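Local coordinates for putative dihydrodipicolinate synthase family protein (Coccidioides immitis, PDB 3QFE) that is of unknown function but belongs to the dihydrodipicolinate synthase family and has the TIM-barrel fold of that family, followed by helices at its C-terminal end, at residues R8-G13 with P141-N146; F59-E64 with R287-Y292; V87-T92 with L96-D101; D133-S138 with P169-V174. All blocks are in the same frame, centred on the assembly; numbering follows the deposited sequence.

Interaction 1 of 4, residues R8-G13 with P141-N146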
loop_
_atom_site.group_PDB
_atom_site.type_symbol
_atom_site.label_atom_id
_atom_site.label_comp_id
_atom_site.label_asym_id
_atom_site.label_seq_id
_atom_site.Cartn_x
_atom_site.Cartn_y
_atom_site.Cartn_z
ATOM N N ARG A 8 -11.507 -3.317 13.710
ATOM C CA ARG A 8 -12.444 -3.205 12.599
ATOM C C ARG A 8 -12.033 -2.057 11.658
ATOM O O ARG A 8 -12.081 -2.199 10.426
ATOM C CB ARG A 8 -13.858 -2.943 13.158
ATOM C CG ARG A 8 -14.992 -3.097 12.137
ATOM C CD ARG A 8 -16.368 -2.684 12.697
ATOM N NE ARG A 8 -16.519 -1.223 12.831
ATOM C CZ ARG A 8 -16.980 -0.406 11.881
ATOM N NH1 ARG A 8 -17.079 0.898 12.123
ATOM N NH2 ARG A 8 -17.345 -0.882 10.694
ATOM N N VAL A 9 -11.662 -0.926 12.253
ATOM C CA VAL A 9 -11.239 0.251 11.507
ATOM C C VAL A 9 -9.705 0.327 11.504
ATOM O O VAL A 9 -9.083 0.325 12.566
ATOM C CB VAL A 9 -11.849 1.551 12.110
ATOM C CG1 VAL A 9 -11.224 2.797 11.462
ATOM C CG2 VAL A 9 -13.376 1.560 11.972
ATOM N N PRO A 10 -9.098 0.400 10.307
ATOM C CA PRO A 10 -7.649 0.314 10.100
ATOM C C PRO A 10 -6.896 1.388 10.863
ATOM O O PRO A 10 -7.312 2.550 10.839
ATOM C CB PRO A 10 -7.499 0.564 8.597
ATOM C CG PRO A 10 -8.792 0.227 8.029
ATOM C CD PRO A 10 -9.812 0.576 9.035
ATOM N N GLN A 11 -5.806 1.001 11.533
ATOM C CA GLN A 11 -5.089 1.935 12.398
ATOM C C GLN A 11 -4.297 2.951 11.588
ATOM O O GLN A 11 -3.614 2.613 10.624
ATOM C CB GLN A 11 -4.192 1.225 13.421
ATOM N N PRO A 12 -4.452 4.228 11.951
ATOM C CA PRO A 12 -3.550 5.267 11.522
ATOM C C PRO A 12 -2.107 4.828 11.682
ATOM O O PRO A 12 -1.776 4.129 12.632
ATOM C CB PRO A 12 -3.876 6.395 12.501
ATOM C CG PRO A 12 -5.387 6.278 12.644
ATOM C CD PRO A 12 -5.687 4.791 12.538
ATOM N N GLY A 13 -1.257 5.227 10.750
ATOM C CA GLY A 13 0.145 4.854 10.796
ATOM C C GLY A 13 0.696 4.752 9.398
ATOM O O GLY A 13 0.100 5.299 8.468
ATOM N N PRO A 141 -14.148 -5.720 6.393
ATOM C CA PRO A 141 -14.327 -4.257 6.269
ATOM C C PRO A 141 -13.671 -3.690 4.989
ATOM O O PRO A 141 -12.612 -4.158 4.575
ATOM C CB PRO A 141 -13.640 -3.704 7.525
ATOM C CG PRO A 141 -13.578 -4.842 8.497
ATOM C CD PRO A 141 -13.552 -6.112 7.688
ATOM N N VAL A 142 -14.286 -2.669 4.408
ATOM C CA VAL A 142 -13.922 -2.182 3.079
ATOM C C VAL A 142 -13.241 -0.802 3.102
ATOM O O VAL A 142 -13.730 0.123 3.719
ATOM C CB VAL A 142 -15.185 -2.145 2.159
ATOM C CG1 VAL A 142 -14.952 -1.333 0.885
ATOM C CG2 VAL A 142 -15.658 -3.571 1.849
ATOM N N VAL A 143 -12.101 -0.694 2.424
ATOM C CA VAL A 143 -11.445 0.598 2.212
ATOM C C VAL A 143 -11.565 0.959 0.720
ATOM O O VAL A 143 -11.140 0.194 -0.158
ATOM C CB VAL A 143 -9.953 0.597 2.682
ATOM C CG1 VAL A 143 -9.321 1.976 2.483
ATOM C CG2 VAL A 143 -9.848 0.205 4.153
ATOM N N ILE A 144 -12.157 2.117 0.453
ATOM C CA ILE A 144 -12.310 2.627 -0.904
ATOM C C ILE A 144 -10.916 2.918 -1.410
ATOM O O ILE A 144 -10.101 3.518 -0.688
ATOM C CB ILE A 144 -13.167 3.909 -0.928
ATOM C CG1 ILE A 144 -14.591 3.607 -0.462
ATOM C CG2 ILE A 144 -13.187 4.541 -2.322
ATOM C CD1 ILE A 144 -15.384 4.848 -0.020
ATOM N N TYR A 145 -10.623 2.435 -2.611
ATOM C CA TYR A 145 -9.330 2.653 -3.247
ATOM C C TYR A 145 -9.584 3.610 -4.384
ATOM O O TYR A 145 -10.122 3.233 -5.421
ATOM C CB TYR A 145 -8.781 1.337 -3.777
ATOM C CG TYR A 145 -7.315 1.297 -4.203
ATOM C CD1 TYR A 145 -6.724 0.073 -4.521
ATOM C CD2 TYR A 145 -6.525 2.463 -4.297
ATOM C CE1 TYR A 145 -5.391 -0.016 -4.928
ATOM C CE2 TYR A 145 -5.183 2.398 -4.711
ATOM C CZ TYR A 145 -4.617 1.146 -5.020
ATOM O OH TYR A 145 -3.295 1.017 -5.422
ATOM N N ASN A 146 -9.223 4.864 -4.175
ATOM C CA ASN A 146 -9.412 5.876 -5.188
ATOM C C ASN A 146 -8.154 6.027 -6.037
ATOM O O ASN A 146 -7.225 6.739 -5.644
ATOM C CB ASN A 146 -9.782 7.210 -4.530
ATOM C CG ASN A 146 -10.519 8.147 -5.477
ATOM O OD1 ASN A 146 -10.880 7.768 -6.594
ATOM N ND2 ASN A 146 -10.759 9.381 -5.027
#

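Interaction 2 of 4, residues F59-E64 with R287-Y292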
loop_
_atom_site.group_PDB
_atom_site.type_symbol
_atom_site.label_atom_id
_atom_site.label_comp_id
_atom_site.label_asym_id
_atom_site.label_seq_id
_atom_site.Cartn_x
_atom_site.Cartn_y
_atom_site.Cartn_z
ATOM N N PHE A 59 -2.725 -6.889 -10.797
ATOM C CA PHE A 59 -3.483 -7.126 -12.016
ATOM C C PHE A 59 -2.796 -8.076 -13.006
ATOM O O PHE A 59 -3.391 -8.437 -14.008
ATOM C CB PHE A 59 -3.856 -5.809 -12.689
ATOM C CG PHE A 59 -5.205 -5.272 -12.274
ATOM C CD1 PHE A 59 -6.235 -5.124 -13.219
ATOM C CD2 PHE A 59 -5.451 -4.888 -10.948
ATOM C CE1 PHE A 59 -7.494 -4.599 -12.844
ATOM C CE2 PHE A 59 -6.692 -4.366 -10.564
ATOM C CZ PHE A 59 -7.719 -4.225 -11.508
ATOM N N LEU A 60 -1.560 -8.479 -12.706
ATOM C CA LEU A 60 -0.797 -9.435 -13.517
ATOM C C LEU A 60 -0.848 -10.865 -12.944
ATOM O O LEU A 60 -0.223 -11.787 -13.473
ATOM C CB LEU A 60 0.660 -8.981 -13.650
ATOM C CG LEU A 60 0.924 -7.544 -14.115
ATOM C CD1 LEU A 60 2.420 -7.312 -14.386
ATOM C CD2 LEU A 60 0.133 -7.189 -15.340
ATOM N N LEU A 61 -1.603 -11.015 -11.863
ATOM C CA LEU A 61 -1.689 -12.260 -11.103
ATOM C C LEU A 61 -2.936 -13.073 -11.443
ATOM O O LEU A 61 -4.000 -12.517 -11.753
ATOM C CB LEU A 61 -1.715 -11.960 -9.603
ATOM C CG LEU A 61 -0.490 -11.242 -9.029
ATOM C CD1 LEU A 61 -0.673 -11.108 -7.526
ATOM C CD2 LEU A 61 0.835 -11.941 -9.369
ATOM N N THR A 62 -2.827 -14.388 -11.334
ATOM C CA THR A 62 -4.036 -15.204 -11.438
ATOM C C THR A 62 -4.748 -15.145 -10.092
ATOM O O THR A 62 -4.138 -14.780 -9.091
ATOM C CB THR A 62 -3.705 -16.659 -11.746
ATOM O OG1 THR A 62 -3.079 -17.241 -10.583
ATOM C CG2 THR A 62 -2.787 -16.758 -12.987
ATOM N N ARG A 63 -6.022 -15.536 -10.065
ATOM C CA ARG A 63 -6.800 -15.561 -8.835
ATOM C C ARG A 63 -6.103 -16.378 -7.737
ATOM O O ARG A 63 -6.031 -15.962 -6.578
ATOM C CB ARG A 63 -8.188 -16.123 -9.114
ATOM C CG ARG A 63 -8.936 -16.538 -7.867
ATOM C CD ARG A 63 -10.040 -17.517 -8.177
ATOM N NE ARG A 63 -10.877 -17.678 -7.004
ATOM C CZ ARG A 63 -11.741 -18.675 -6.796
ATOM N NH1 ARG A 63 -11.922 -19.638 -7.706
ATOM N NH2 ARG A 63 -12.444 -18.695 -5.673
ATOM N N GLU A 64 -5.601 -17.546 -8.106
ATOM C CA GLU A 64 -4.894 -18.407 -7.171
ATOM C C GLU A 64 -3.605 -17.755 -6.614
ATOM O O GLU A 64 -3.289 -17.876 -5.422
ATOM C CB GLU A 64 -4.600 -19.730 -7.861
ATOM C CG GLU A 64 -3.917 -20.729 -7.008
ATOM C CD GLU A 64 -4.075 -22.153 -7.523
ATOM O OE1 GLU A 64 -4.955 -22.402 -8.402
ATOM O OE2 GLU A 64 -3.319 -23.020 -7.019
ATOM N N ARG A 287 12.381 -8.354 -11.149
ATOM C CA ARG A 287 11.928 -7.953 -12.475
ATOM C C ARG A 287 10.403 -7.831 -12.511
ATOM O O ARG A 287 9.704 -8.555 -11.832
ATOM C CB ARG A 287 12.373 -8.967 -13.518
ATOM C CG ARG A 287 13.856 -8.893 -13.824
ATOM C CD ARG A 287 14.273 -10.045 -14.717
ATOM N NE ARG A 287 15.710 -10.269 -14.572
ATOM C CZ ARG A 287 16.493 -10.843 -15.484
ATOM N NH1 ARG A 287 15.986 -11.271 -16.640
ATOM N NH2 ARG A 287 17.792 -10.980 -15.238
ATOM N N PRO A 288 9.888 -6.872 -13.284
ATOM C CA PRO A 288 8.468 -6.868 -13.591
ATOM C C PRO A 288 8.079 -8.183 -14.265
ATOM O O PRO A 288 8.908 -8.807 -14.920
ATOM C CB PRO A 288 8.313 -5.713 -14.590
ATOM C CG PRO A 288 9.699 -5.148 -14.821
ATOM C CD PRO A 288 10.585 -5.660 -13.756
ATOM N N ARG A 289 6.835 -8.613 -14.098
ATOM C CA ARG A 289 6.412 -9.866 -14.702
ATOM C C ARG A 289 6.415 -9.747 -16.225
ATOM O O ARG A 289 6.061 -8.703 -16.765
ATOM C CB ARG A 289 5.024 -10.297 -14.184
ATOM C CG ARG A 289 4.944 -11.762 -14.013
ATOM C CD ARG A 289 3.533 -12.316 -13.815
ATOM N NE ARG A 289 3.644 -13.725 -13.433
ATOM C CZ ARG A 289 2.726 -14.410 -12.757
ATOM N NH1 ARG A 289 1.570 -13.860 -12.414
ATOM N NH2 ARG A 289 2.964 -15.669 -12.442
ATOM N N LYS A 290 6.856 -10.806 -16.894
ATOM C CA LYS A 290 6.726 -10.983 -18.337
ATOM C C LYS A 290 5.373 -10.517 -18.852
ATOM O O LYS A 290 4.351 -10.826 -18.250
ATOM C CB LYS A 290 6.870 -12.473 -18.679
ATOM C CG LYS A 290 8.062 -12.791 -19.479
ATOM C CD LYS A 290 8.489 -14.251 -19.368
ATOM C CE LYS A 290 7.374 -15.229 -19.625
ATOM N NZ LYS A 290 7.914 -16.381 -20.393
ATOM N N PRO A 291 5.348 -9.829 -20.009
ATOM C CA PRO A 291 6.454 -9.490 -20.885
ATOM C C PRO A 291 7.087 -8.129 -20.607
ATOM O O PRO A 291 7.831 -7.647 -21.428
ATOM C CB PRO A 291 5.783 -9.444 -22.257
ATOM C CG PRO A 291 4.438 -8.859 -21.946
ATOM C CD PRO A 291 4.057 -9.387 -20.579
ATOM N N TYR A 292 6.813 -7.520 -19.468
ATOM C CA TYR A 292 7.351 -6.191 -19.173
ATOM C C TYR A 292 8.868 -6.163 -18.911
ATOM O O TYR A 292 9.440 -7.124 -18.395
ATOM C CB TYR A 292 6.512 -5.519 -18.066
ATOM C CG TYR A 292 5.062 -5.476 -18.491
ATOM C CD1 TYR A 292 4.648 -4.646 -19.545
ATOM C CD2 TYR A 292 4.123 -6.323 -17.913
ATOM C CE1 TYR A 292 3.323 -4.634 -19.977
ATOM C CE2 TYR A 292 2.809 -6.319 -18.329
ATOM C CZ TYR A 292 2.415 -5.473 -19.364
ATOM O OH TYR A 292 1.102 -5.480 -19.783
#

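Interaction 3 of 4, residues V87-T92 with L96-D101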
loop_
_atom_site.group_PDB
_atom_site.type_symbol
_atom_site.label_atom_id
_atom_site.label_comp_id
_atom_site.label_asym_id
_atom_site.label_seq_id
_atom_site.Cartn_x
_atom_site.Cartn_y
_atom_site.Cartn_z
ATOM N N VAL A 87 -8.312 -5.887 -3.942
ATOM C CA VAL A 87 -9.258 -6.834 -4.512
ATOM C C VAL A 87 -9.911 -6.317 -5.779
ATOM O O VAL A 87 -10.833 -6.944 -6.295
ATOM C CB VAL A 87 -10.400 -7.169 -3.543
ATOM C CG1 VAL A 87 -9.916 -8.014 -2.362
ATOM C CG2 VAL A 87 -11.137 -5.893 -3.083
ATOM N N GLY A 88 -9.436 -5.191 -6.295
ATOM C CA GLY A 88 -10.101 -4.539 -7.424
ATOM C C GLY A 88 -10.120 -5.338 -8.719
ATOM O O GLY A 88 -9.190 -6.085 -9.019
ATOM N N ALA A 89 -11.190 -5.162 -9.484
ATOM C CA ALA A 89 -11.428 -5.926 -10.698
ATOM C C ALA A 89 -12.445 -5.189 -11.514
ATOM O O ALA A 89 -12.836 -4.067 -11.166
ATOM C CB ALA A 89 -11.944 -7.309 -10.356
ATOM N N HIS A 90 -12.912 -5.827 -12.579
ATOM C CA HIS A 90 -13.854 -5.186 -13.486
ATOM C C HIS A 90 -15.337 -5.336 -13.141
ATOM O O HIS A 90 -16.110 -4.402 -13.333
ATOM C CB HIS A 90 -13.553 -5.616 -14.919
ATOM C CG HIS A 90 -12.154 -5.291 -15.331
ATOM N ND1 HIS A 90 -11.815 -4.090 -15.925
ATOM C CD2 HIS A 90 -10.995 -5.976 -15.167
ATOM C CE1 HIS A 90 -10.511 -4.065 -16.142
ATOM N NE2 HIS A 90 -9.990 -5.193 -15.686
ATOM N N SER A 91 -15.740 -6.497 -12.637
ATOM C CA SER A 91 -17.139 -6.686 -12.244
ATOM C C SER A 91 -17.286 -6.951 -10.744
ATOM O O SER A 91 -16.332 -7.313 -10.080
ATOM C CB SER A 91 -17.767 -7.828 -13.033
ATOM O OG SER A 91 -17.165 -9.062 -12.673
ATOM N N THR A 92 -18.494 -6.771 -10.238
ATOM C CA THR A 92 -18.850 -7.107 -8.867
ATOM C C THR A 92 -18.581 -8.580 -8.557
ATOM O O THR A 92 -18.133 -8.919 -7.464
ATOM C CB THR A 92 -20.323 -6.809 -8.642
ATOM O OG1 THR A 92 -20.586 -5.466 -9.072
ATOM C CG2 THR A 92 -20.722 -6.978 -7.172
ATOM N N LEU A 96 -16.111 -9.769 -5.558
ATOM C CA LEU A 96 -16.577 -10.626 -4.459
ATOM C C LEU A 96 -15.802 -11.930 -4.337
ATOM O O LEU A 96 -15.522 -12.395 -3.236
ATOM C CB LEU A 96 -18.078 -10.896 -4.557
ATOM C CG LEU A 96 -18.892 -9.653 -4.229
ATOM C CD1 LEU A 96 -20.358 -9.964 -4.460
ATOM C CD2 LEU A 96 -18.628 -9.126 -2.786
ATOM N N GLU A 97 -15.441 -12.522 -5.468
ATOM C CA GLU A 97 -14.592 -13.705 -5.446
ATOM C C GLU A 97 -13.216 -13.390 -4.805
ATOM O O GLU A 97 -12.777 -14.114 -3.891
ATOM C CB GLU A 97 -14.459 -14.276 -6.865
ATOM C CG GLU A 97 -13.480 -15.428 -6.997
ATOM C CD GLU A 97 -13.512 -16.046 -8.395
ATOM O OE1 GLU A 97 -12.716 -15.618 -9.289
ATOM O OE2 GLU A 97 -14.351 -16.944 -8.590
ATOM N N HIS A 98 -12.564 -12.302 -5.247
ATOM C CA HIS A 98 -11.321 -11.859 -4.609
ATOM C C HIS A 98 -11.494 -11.594 -3.128
ATOM O O HIS A 98 -10.662 -12.027 -2.321
ATOM C CB HIS A 98 -10.786 -10.583 -5.241
ATOM C CG HIS A 98 -10.303 -10.759 -6.640
ATOM N ND1 HIS A 98 -10.138 -9.698 -7.502
ATOM C CD2 HIS A 98 -9.939 -11.869 -7.327
ATOM C CE1 HIS A 98 -9.686 -10.147 -8.662
ATOM N NE2 HIS A 98 -9.582 -11.462 -8.588
ATOM N N ILE A 99 -12.564 -10.882 -2.761
ATOM C CA ILE A 99 -12.798 -10.622 -1.352
ATOM C C ILE A 99 -12.926 -11.916 -0.531
ATOM O O ILE A 99 -12.243 -12.071 0.478
ATOM C CB ILE A 99 -14.021 -9.698 -1.121
ATOM C CG1 ILE A 99 -13.707 -8.261 -1.599
ATOM C CG2 ILE A 99 -14.405 -9.719 0.350
ATOM C CD1 ILE A 99 -14.938 -7.294 -1.552
ATOM N N ASN A 100 -13.774 -12.843 -0.983
ATOM C CA ASN A 100 -13.937 -14.102 -0.289
ATOM C C ASN A 100 -12.637 -14.903 -0.217
ATOM O O ASN A 100 -12.338 -15.505 0.810
ATOM C CB ASN A 100 -15.104 -14.897 -0.894
ATOM C CG ASN A 100 -16.453 -14.349 -0.446
ATOM O OD1 ASN A 100 -16.713 -14.219 0.755
ATOM N ND2 ASN A 100 -17.293 -13.990 -1.395
ATOM N N ASP A 101 -11.863 -14.887 -1.303
ATOM C CA ASP A 101 -10.539 -15.512 -1.294
ATOM C C ASP A 101 -9.665 -14.864 -0.229
ATOM O O ASP A 101 -8.991 -15.582 0.518
ATOM C CB ASP A 101 -9.847 -15.393 -2.655
ATOM C CG ASP A 101 -10.476 -16.299 -3.708
ATOM O OD1 ASP A 101 -11.326 -17.152 -3.361
ATOM O OD2 ASP A 101 -10.114 -16.156 -4.888
#

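Interaction 4 of 4, residues D133-S138 with P169-V174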
loop_
_atom_site.group_PDB
_atom_site.type_symbol
_atom_site.label_atom_id
_atom_site.label_comp_id
_atom_site.label_asym_id
_atom_site.label_seq_id
_atom_site.Cartn_x
_atom_site.Cartn_y
_atom_site.Cartn_z
ATOM N N ASP A 133 -23.332 -2.452 -2.865
ATOM C CA ASP A 133 -23.430 -3.897 -3.023
ATOM C C ASP A 133 -22.214 -4.630 -2.430
ATOM O O ASP A 133 -22.349 -5.658 -1.742
ATOM C CB ASP A 133 -23.580 -4.206 -4.500
ATOM C CG ASP A 133 -24.107 -5.591 -4.754
ATOM O OD1 ASP A 133 -24.583 -6.243 -3.801
ATOM O OD2 ASP A 133 -24.039 -6.025 -5.920
ATOM N N VAL A 134 -21.030 -4.073 -2.662
ATOM C CA VAL A 134 -19.824 -4.677 -2.173
ATOM C C VAL A 134 -19.707 -4.657 -0.648
ATOM O O VAL A 134 -19.411 -5.704 -0.061
ATOM C CB VAL A 134 -18.557 -4.132 -2.885
ATOM C CG1 VAL A 134 -17.311 -4.483 -2.095
ATOM C CG2 VAL A 134 -18.459 -4.703 -4.294
ATOM N N SER A 135 -19.952 -3.500 -0.010
ATOM C CA SER A 135 -19.847 -3.377 1.468
ATOM C C SER A 135 -20.786 -4.336 2.145
ATOM O O SER A 135 -20.435 -5.013 3.092
ATOM C CB SER A 135 -20.235 -1.991 1.971
ATOM O OG SER A 135 -19.634 -0.976 1.211
ATOM N N CYS A 136 -22.005 -4.346 1.645
ATOM C CA CYS A 136 -23.062 -5.171 2.160
ATOM C C CYS A 136 -22.766 -6.680 2.049
ATOM O O CYS A 136 -23.090 -7.429 2.968
ATOM C CB CYS A 136 -24.363 -4.764 1.452
ATOM S SG CYS A 136 -25.692 -5.925 1.535
ATOM N N GLN A 137 -22.139 -7.127 0.955
ATOM C CA GLN A 137 -21.863 -8.563 0.767
ATOM C C GLN A 137 -20.527 -9.024 1.346
ATOM O O GLN A 137 -20.330 -10.228 1.571
ATOM C CB GLN A 137 -21.950 -8.956 -0.707
ATOM C CG GLN A 137 -23.353 -8.865 -1.314
ATOM C CD GLN A 137 -23.454 -9.643 -2.601
ATOM O OE1 GLN A 137 -23.233 -10.854 -2.631
ATOM N NE2 GLN A 137 -23.781 -8.959 -3.677
ATOM N N SER A 138 -19.627 -8.066 1.600
ATOM C CA SER A 138 -18.257 -8.372 1.962
ATOM C C SER A 138 -18.136 -8.846 3.405
ATOM O O SER A 138 -18.655 -8.212 4.322
ATOM C CB SER A 138 -17.319 -7.181 1.722
ATOM O OG SER A 138 -16.027 -7.447 2.273
ATOM N N PRO A 169 -21.828 1.162 6.946
ATOM C CA PRO A 169 -20.963 1.093 8.147
ATOM C C PRO A 169 -19.821 0.073 8.021
ATOM O O PRO A 169 -18.874 0.105 8.797
ATOM C CB PRO A 169 -21.930 0.671 9.264
ATOM C CG PRO A 169 -23.334 0.866 8.701
ATOM C CD PRO A 169 -23.196 0.675 7.214
ATOM N N ASN A 170 -19.914 -0.822 7.041
ATOM C CA ASN A 170 -18.817 -1.736 6.752
ATOM C C ASN A 170 -17.712 -1.081 5.903
ATOM O O ASN A 170 -16.684 -1.702 5.614
ATOM C CB ASN A 170 -19.363 -3.010 6.096
ATOM C CG ASN A 170 -18.353 -4.131 6.047
ATOM O OD1 ASN A 170 -17.595 -4.347 6.998
ATOM N ND2 ASN A 170 -18.340 -4.863 4.940
ATOM N N VAL A 171 -17.936 0.163 5.477
ATOM C CA VAL A 171 -16.886 0.928 4.805
ATOM C C VAL A 171 -16.143 1.660 5.893
ATOM O O VAL A 171 -16.744 2.424 6.659
ATOM C CB VAL A 171 -17.431 1.915 3.749
ATOM C CG1 VAL A 171 -16.400 2.988 3.403
ATOM C CG2 VAL A 171 -17.910 1.146 2.490
ATOM N N VAL A 172 -14.840 1.415 5.968
ATOM C CA VAL A 172 -14.039 1.913 7.081
ATOM C C VAL A 172 -12.851 2.827 6.707
ATOM O O VAL A 172 -12.022 3.135 7.561
ATOM C CB VAL A 172 -13.516 0.738 7.954
ATOM C CG1 VAL A 172 -14.687 0.013 8.630
ATOM C CG2 VAL A 172 -12.668 -0.224 7.129
ATOM N N GLY A 173 -12.764 3.249 5.454
ATOM C CA GLY A 173 -11.724 4.173 5.055
ATOM C C GLY A 173 -11.645 4.383 3.561
ATOM O O GLY A 173 -12.468 3.856 2.821
ATOM N N VAL A 174 -10.647 5.154 3.129
ATOM C CA VAL A 174 -10.395 5.460 1.722
ATOM C C VAL A 174 -8.871 5.620 1.602
ATOM O O VAL A 174 -8.261 6.159 2.507
ATOM C CB VAL A 174 -11.165 6.766 1.243
ATOM C CG1 VAL A 174 -10.795 8.012 2.076
ATOM C CG2 VAL A 174 -10.904 7.059 -0.225
#

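Interaction 1 of 4, residues R8-G13 with P141-N146
The flat group here is the R8 carbonyl, whose O lies beside the puckered ring of P141. R8 O sits next to the CB-CG bond of that ring, 3.6 Å from P141 CG. No hydrogen bond joins the two segments; they meet by van der Waals packing. The aliphatic part of R8 adds to it loosely, with R8 CG 4.3 Å from P141 CG. The guanidinium end goes further, to the backbone O of P169, and R8 also lies against V172.

Another puckered ring, that of P10, meets V143. P10 CG is 4.0 Å from V143 CG2. The two side chains pass each other in opposite directions and touch only through these outer carbons. V143 holds CG1 anti to its backbone N (chi1 -178°), and this turns CG2 to the N side, where P10 lies. Both residues are buried. P10 also touches Y109, V172 and F199, so side chains of three further strands surround its ring. The P10 carbonyl is tied to S197 OG.

V143 is on strand 142-146, and residues 8-12 lead into strand 13-17. The P10 ring is packed among side chains of strands 109-112, 142-146, 171-176 and 197-200. The arrangement is that of the N-terminal end of a TIM barrel, where the chain ahead of the first strand packs across the strand starts.

Interaction 2 of 4, residues F59-E64 with R287-Y292
R289 reaches from the loop 287-292 to the backbone of L60, touching that residue at CB, CD and NH1. R289 CB touches L60 CD1 at 4.0 Å. From CG to NE the chain is extended, and it runs past the L60 side chain in the opposite direction. R289 CD comes within 3.8 Å of L60 O. NE turns to D27 in a salt bridge. At the tip, R289 NH1 donates to L60 O at 2.9 Å. The bond is bent, with an angle of 138° at the hydrogen. L60 O lies at the guanidinium edge, 20° out of its plane. NH1 also makes a salt bridge with E65, so two acceptors share this nitrogen. The pairs with D27 and E65 balance its charge and probably fix the rotation of the group. L61 CD2 approaches obliquely, 3.7 Å from R289 NH1, and the two side chains cross at about a right angle.

L60 has a second neighbour. Its CD1 lies 4.0 Å from Y292 CD2. One face of the Y292 ring carries P291 CD, and the peptide before P291 is cis. Y292 N bonds to R289 O, closing a beta turn of type VI with this proline at its third position.

T62 is the N-cap of helix 63-77. Its side chain caps a backbone N of the first turn, and E65 returns a bond to T62 N, consistent with a capping box. R289 thus joins the chain between helices 282-285 and 297-317 to the end of the beta-alpha loop after strand 48-51, where helix 63-77 begins with its N-cap.

Interaction 3 of 4, residues V87-T92 with L96-D101
H98 and V87 make the central contact. H98 ND1 donates to V87 O at 3.1 Å, and the bond is nearly straight (164°). The oxygen lies in the plane of the imidazole, at its edge. The ring nitrogen, however, stands well above the carbonyl plane, 55° out of it. A89 CB comes obliquely to the same ring, 4.0 Å from H98 CE1. Behind the polar bond the side chains pack, with V87 CB 3.8 Å from H98 CB. V87 CG2 touches I99 CG1, also at 3.8 Å.

At the other end of the loop, L96 N bonds to T92 O at 2.9 Å, an ordinary bond of the first helical turn. The T92 and L96 side chains lie side by side and point the same way, with T92 CG2 4.1 Å from L96 CD1. S91 is the N-cap of this helix.

Further out, V87 is fixed by a backbone bond to L111 and by V110 and V112 beside its side chain. I99 continues toward V134 of helix 124-137. The arrangement is a beta-alpha unit of the TIM barrel: the loop leaving strand 83-86 is tied back to helix 92-105, which follows it.

Interaction 4 of 4, residues D133-S138 with P169-V174
This is a buried contact in which a side-chain amide binds the last turn of a helix. N170, just before strand 171-176, donates from ND2 to S135 O of helix 124-137. The N170 ND2 to S135 O distance is 2.8 Å and the angle at the hydrogen is 153°. The donor lies in the carbonyl plane, on a lone pair of the oxygen. With chi1 at -167°, the N170 amide extends away from its backbone N and across to the helix. Four places after S135 comes a proline, with no N-H to give S135 O. S138 N makes a weak bond to S135 O at 3.5 Å, and the amide is the stronger partner. N170 ND2 also bonds to L140 O, in the link that follows the helix.

In TIM-barrel terms, the helix end and the strand start lie at the N-terminal end of the parallel strands. Between them in the chain comes strand 142-146, whose V142 pairs through its backbone with N170 and V172.

S135 also faces V171. S135 CB is 3.9 Å from V171 CG2. S135 OG lies 3.0 Å from the same methyl; this is unusually close, and the exact placement is doubtful. That hydroxyl bonds to F131 O, one turn back in the helix. S138, the first residue to leave the helix, sets its CB 4.1 Å from N170 ND2. Its hydroxyl bonds to L140 O.

Interactions 1 and 4 are neighbours, with centres about 10 Å apart. P141 CA packs 3.3 Å from N170 OD1, and the adjacent strands 142-146 and 171-176 pair between them. Interaction 3 joins interaction 4 by helix packing, with L96 CD1 3.5 Å from Q137 OE1 and centres about 13 Å apart. Interaction 2 meets interaction 3 through a salt bridge, R63 NE to D101 OD2 at 2.7 Å. Interactions 1 and 2 do not touch and lie on opposite sides of the chain's centre, about 26 Å between their centres. The calcium ion is bound at A315 and S318, which belong to none of the four contacts.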